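Local coordinates for Nsp15 (Middle East respiratory syndrome-related coronavirus, PDB 5YVD), which cleaves RNA as the coronavirus endoribonuclease of the EndoU family, probably on the 3' side of uridylates, and assembles as a hexamer, at residues A[296-299]-A[300-303]; A[222-226]-A[227-231]. All blocks are in the same frame, centred on the assembly; numbering follows the deposited sequence.

Contact 1: A[296-299]-A[300-303]; sequences LDDF and VMIL
The N-H groups of V300, M301 and I302 bond to the carbonyl O atoms of L296, D297 and D298, and L303 N more weakly to F299 O, so that 296-303 is one alpha-helical run of successive i to i+4 hydrogen bonds. V300 N lies 2.9 Å from L296 O. The side chains pair three or four residues apart. On the buried side L296 CD1 rests 4.2 Å from V300 CG2, an apolar touch. F299 and L303 make a second apolar pair, the F299 ring carbon CE2 lying 3.8 Å from L303 CD1 with the two side chains crossing at a slant. CG of F299 stands anti to the backbone N (chi1 -177°) and CG of L303 anti to the carbonyl carbon, settings that bring these two atoms together one turn apart. On the outer side D298 and M301 run alongside each other; a bend at chi3 (73°) carries M301 CE to 4.0 Å from D298 OD1. D297 turns elsewhere, its OD2 hydrogen-bonded to S204. L296 and V300 pack on M206 of helix 205-212 and on F229 of helix 229-234, whose V232 and V233 meet the F299 side chain.

Contact 2: A[222-226]-A[227-231]; sequences YGLEN and YAFEH
L224 and Y227 close a type I beta turn in the loop linking helix 215-221 to helix 229-234 of the endoribonuclease domain. Its one hydrogen bond across the segments runs from Y227 N to L224 O, 3.0 Å long and bent at the hydrogen (145°). G223, with positive phi, precedes the turn, and A228 follows it at the N-cap position of helix 229-234.

The apolar contacts spread from the two methyl branches of L224. With CG anti to the carbonyl carbon (chi1 -60°), the branches reach Y227 and F229. CD2 approaches Y227 CD2 at 4.1 Å, the two side chains crossing at about a right angle. Beyond the two segments, F218 and I219 of helix 215-221 pack on L224, while V335 of strand 334-340 touches Y227 and A228.

Backbone atoms also close in around the Y227 ring: L224 CA and G223 O lie at the edge, G223 O being 3.8 Å from Y227 CE2, and N226 O sits over one face.

The remaining interaction is a CH-pi contact with F229: L224 CD1 stands over the middle of that ring, 3.5 Å from its centroid and 10° from the normal.

Overall arrangement
Contact 2 comes first along the chain, and helix 248-255 and strands 260-263, 273-279 and 285-291 follow it before contact 1 begins. The centres of the two contacts are nonetheless only about 11 Å apart, and both belong to the C-terminal EndoU-family region. The two meet directly: V300 CG2 comes within 3.7 Å of F229 CZ, V300 CG1 approaches L224 CD2, and the backbone O of L303 lies near Y227 CE1. K304 adds a polar tie through a hydrogen bond to Y222 O. The packing between them thus joins helix 296-304 to the turn and the start of helix 229-234 in a shared apolar cluster within one domain, and neither contact is touched by another subunit of the hexamer.

Contact 1: A[296-299]-A[300-303]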
loop_
_atom_site.group_PDB
_atom_site.type_symbol
_atom_site.label_atom_id
_atom_site.label_comp_id
_atom_site.label_asym_id
_atom_site.label_seq_id
_atom_site.Cartn_x
_atom_site.Cartn_y
_atom_site.Cartn_z
ATOM N N LEU A 296 10.708 -18.109 41.779
ATOM C CA LEU A 296 9.889 -19.226 42.271
ATOM C C LEU A 296 9.750 -19.188 43.798
ATOM O O LEU A 296 8.683 -19.469 44.339
ATOM C CB LEU A 296 10.477 -20.557 41.833
ATOM C CG LEU A 296 9.908 -21.847 42.422
ATOM C CD1 LEU A 296 8.482 -22.088 41.960
ATOM C CD2 LEU A 296 10.804 -23.003 42.026
ATOM N N ASP A 297 10.828 -18.818 44.481
ATOM C CA ASP A 297 10.788 -18.628 45.924
ATOM C C ASP A 297 9.690 -17.644 46.326
ATOM O O ASP A 297 8.977 -17.840 47.309
ATOM C CB ASP A 297 12.117 -18.086 46.438
ATOM C CG ASP A 297 13.291 -18.941 46.047
ATOM O OD1 ASP A 297 13.797 -19.647 46.932
ATOM O OD2 ASP A 297 13.706 -18.893 44.870
ATOM N N ASP A 298 9.558 -16.572 45.571
ATOM C CA ASP A 298 8.530 -15.586 45.889
ATOM C C ASP A 298 7.100 -16.146 45.680
ATOM O O ASP A 298 6.173 -15.890 46.478
ATOM C CB ASP A 298 8.781 -14.316 45.070
ATOM C CG ASP A 298 10.072 -13.606 45.478
ATOM O OD1 ASP A 298 10.498 -13.741 46.649
ATOM O OD2 ASP A 298 10.643 -12.883 44.640
ATOM N N PHE A 299 6.927 -16.920 44.613
ATOM C CA PHE A 299 5.653 -17.581 44.353
ATOM C C PHE A 299 5.319 -18.573 45.459
ATOM O O PHE A 299 4.172 -18.688 45.872
ATOM C CB PHE A 299 5.725 -18.310 43.026
ATOM C CG PHE A 299 4.438 -18.970 42.615
ATOM C CD1 PHE A 299 3.443 -18.242 42.005
ATOM C CD2 PHE A 299 4.255 -20.333 42.787
ATOM C CE1 PHE A 299 2.279 -18.847 41.590
ATOM C CE2 PHE A 299 3.093 -20.954 42.373
ATOM C CZ PHE A 299 2.105 -20.208 41.767
ATOM N N VAL A 300 6.327 -19.282 45.943
ATOM C CA VAL A 300 6.118 -20.226 47.033
ATOM C C VAL A 300 5.733 -19.481 48.336
ATOM O O VAL A 300 4.826 -19.870 49.064
ATOM C CB VAL A 300 7.364 -21.114 47.244
ATOM C CG1 VAL A 300 7.232 -21.932 48.519
ATOM C CG2 VAL A 300 7.565 -22.032 46.056
ATOM N N MET A 301 6.420 -18.395 48.604
ATOM C CA MET A 301 6.145 -17.605 49.787
ATOM C C MET A 301 4.669 -17.201 49.821
ATOM O O MET A 301 4.008 -17.336 50.842
ATOM C CB MET A 301 7.064 -16.391 49.778
ATOM C CG MET A 301 7.183 -15.618 51.061
ATOM S SD MET A 301 8.640 -14.546 50.910
ATOM C CE MET A 301 8.094 -13.277 49.750
ATOM N N ILE A 302 4.152 -16.741 48.693
ATOM C CA ILE A 302 2.783 -16.266 48.629
ATOM C C ILE A 302 1.785 -17.363 48.964
ATOM O O ILE A 302 0.812 -17.137 49.693
ATOM C CB ILE A 302 2.461 -15.753 47.218
ATOM C CG1 ILE A 302 3.145 -14.414 47.015
ATOM C CG2 ILE A 302 0.943 -15.649 46.979
ATOM C CD1 ILE A 302 3.127 -13.949 45.584
ATOM N N LEU A 303 2.003 -18.544 48.398
ATOM C CA LEU A 303 1.103 -19.654 48.642
ATOM C C LEU A 303 1.076 -20.086 50.096
ATOM O O LEU A 303 0.021 -20.449 50.615
ATOM C CB LEU A 303 1.525 -20.843 47.804
ATOM C CG LEU A 303 1.205 -20.735 46.338
ATOM C CD1 LEU A 303 1.608 -22.043 45.704
ATOM C CD2 LEU A 303 -0.264 -20.423 46.108
#

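Contact 2: A[222-226]-A[227-231]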
loop_
_atom_site.group_PDB
_atom_site.type_symbol
_atom_site.label_atom_id
_atom_site.label_comp_id
_atom_site.label_asym_id
_atom_site.label_seq_id
_atom_site.Cartn_x
_atom_site.Cartn_y
_atom_site.Cartn_z
ATOM N N TYR A 222 10.774 -29.371 49.352
ATOM C CA TYR A 222 10.383 -28.003 49.751
ATOM C C TYR A 222 9.030 -27.964 50.474
ATOM O O TYR A 222 8.507 -26.883 50.755
ATOM C CB TYR A 222 10.411 -27.057 48.534
ATOM C CG TYR A 222 11.822 -26.792 48.031
ATOM C CD1 TYR A 222 12.304 -27.416 46.885
ATOM C CD2 TYR A 222 12.682 -25.935 48.720
ATOM C CE1 TYR A 222 13.600 -27.200 46.443
ATOM C CE2 TYR A 222 13.980 -25.708 48.282
ATOM C CZ TYR A 222 14.435 -26.341 47.145
ATOM O OH TYR A 222 15.723 -26.154 46.706
ATOM N N GLY A 223 8.480 -29.140 50.795
ATOM C CA GLY A 223 7.232 -29.233 51.567
ATOM C C GLY A 223 5.993 -28.755 50.826
ATOM O O GLY A 223 5.076 -28.209 51.438
ATOM N N LEU A 224 5.923 -29.000 49.519
ATOM C CA LEU A 224 4.801 -28.475 48.726
ATOM C C LEU A 224 3.632 -29.447 48.523
ATOM O O LEU A 224 2.755 -29.212 47.715
ATOM C CB LEU A 224 5.305 -27.947 47.377
ATOM C CG LEU A 224 6.324 -26.804 47.490
ATOM C CD1 LEU A 224 6.973 -26.594 46.127
ATOM C CD2 LEU A 224 5.704 -25.506 48.000
ATOM N N GLU A 225 3.603 -30.518 49.283
ATOM C CA GLU A 225 2.529 -31.500 49.187
ATOM C C GLU A 225 1.098 -30.926 49.157
ATOM O O GLU A 225 0.253 -31.466 48.482
ATOM C CB GLU A 225 2.674 -32.518 50.321
ATOM C CG GLU A 225 3.870 -33.461 50.159
ATOM C CD GLU A 225 5.146 -32.988 50.842
ATOM O OE1 GLU A 225 5.319 -31.773 51.069
ATOM O OE2 GLU A 225 6.010 -33.835 51.146
ATOM N N ASN A 226 0.828 -29.830 49.861
ATOM C CA ASN A 226 -0.535 -29.262 49.911
ATOM C C ASN A 226 -0.806 -28.097 48.936
ATOM O O ASN A 226 -1.792 -27.360 49.097
ATOM C CB ASN A 226 -0.843 -28.791 51.342
ATOM C CG ASN A 226 -1.012 -29.939 52.331
ATOM O OD1 ASN A 226 -1.022 -31.127 51.977
ATOM N ND2 ASN A 226 -1.169 -29.574 53.591
ATOM N N TYR A 227 0.045 -27.941 47.923
ATOM C CA TYR A 227 0.039 -26.742 47.097
ATOM C C TYR A 227 -0.132 -26.989 45.589
ATOM O O TYR A 227 0.100 -26.088 44.758
ATOM C CB TYR A 227 1.315 -25.946 47.392
ATOM C CG TYR A 227 1.366 -25.495 48.824
ATOM C CD1 TYR A 227 0.651 -24.393 49.245
ATOM C CD2 TYR A 227 2.069 -26.228 49.784
ATOM C CE1 TYR A 227 0.660 -23.996 50.576
ATOM C CE2 TYR A 227 2.095 -25.837 51.119
ATOM C CZ TYR A 227 1.389 -24.717 51.506
ATOM O OH TYR A 227 1.409 -24.310 52.814
ATOM N N ALA A 228 -0.541 -28.198 45.235
ATOM C CA ALA A 228 -0.882 -28.536 43.858
ATOM C C ALA A 228 0.158 -28.167 42.805
ATOM O O ALA A 228 -0.200 -27.858 41.669
ATOM C CB ALA A 228 -2.211 -27.887 43.501
ATOM N N PHE A 229 1.441 -28.217 43.144
ATOM C CA PHE A 229 2.477 -27.811 42.190
ATOM C C PHE A 229 2.374 -28.557 40.866
ATOM O O PHE A 229 2.718 -28.021 39.813
ATOM C CB PHE A 229 3.879 -27.967 42.787
ATOM C CG PHE A 229 4.502 -26.669 43.156
ATOM C CD1 PHE A 229 5.771 -26.333 42.704
ATOM C CD2 PHE A 229 3.786 -25.736 43.907
ATOM C CE1 PHE A 229 6.323 -25.096 43.015
ATOM C CE2 PHE A 229 4.333 -24.496 44.214
ATOM C CZ PHE A 229 5.603 -24.178 43.767
ATOM N N GLU A 230 1.911 -29.797 40.929
ATOM C CA GLU A 230 1.751 -30.627 39.747
ATOM C C GLU A 230 0.867 -29.866 38.763
ATOM O O GLU A 230 1.268 -29.603 37.621
ATOM C CB GLU A 230 1.141 -31.990 40.149
ATOM C CG GLU A 230 1.841 -33.265 39.668
ATOM C CD GLU A 230 3.351 -33.241 39.796
ATOM O OE1 GLU A 230 3.873 -33.862 40.738
ATOM O OE2 GLU A 230 4.007 -32.611 38.930
ATOM N N HIS A 231 -0.305 -29.457 39.239
ATOM C CA HIS A 231 -1.260 -28.692 38.419
ATOM C C HIS A 231 -0.745 -27.279 38.103
ATOM O O HIS A 231 -0.648 -26.889 36.935
ATOM C CB HIS A 231 -2.617 -28.591 39.138
ATOM C CG HIS A 231 -3.716 -28.024 38.295
ATOM N ND1 HIS A 231 -4.498 -28.799 37.466
ATOM C CD2 HIS A 231 -4.171 -26.762 38.161
ATOM C CE1 HIS A 231 -5.388 -28.040 36.853
ATOM N NE2 HIS A 231 -5.212 -26.798 37.262
#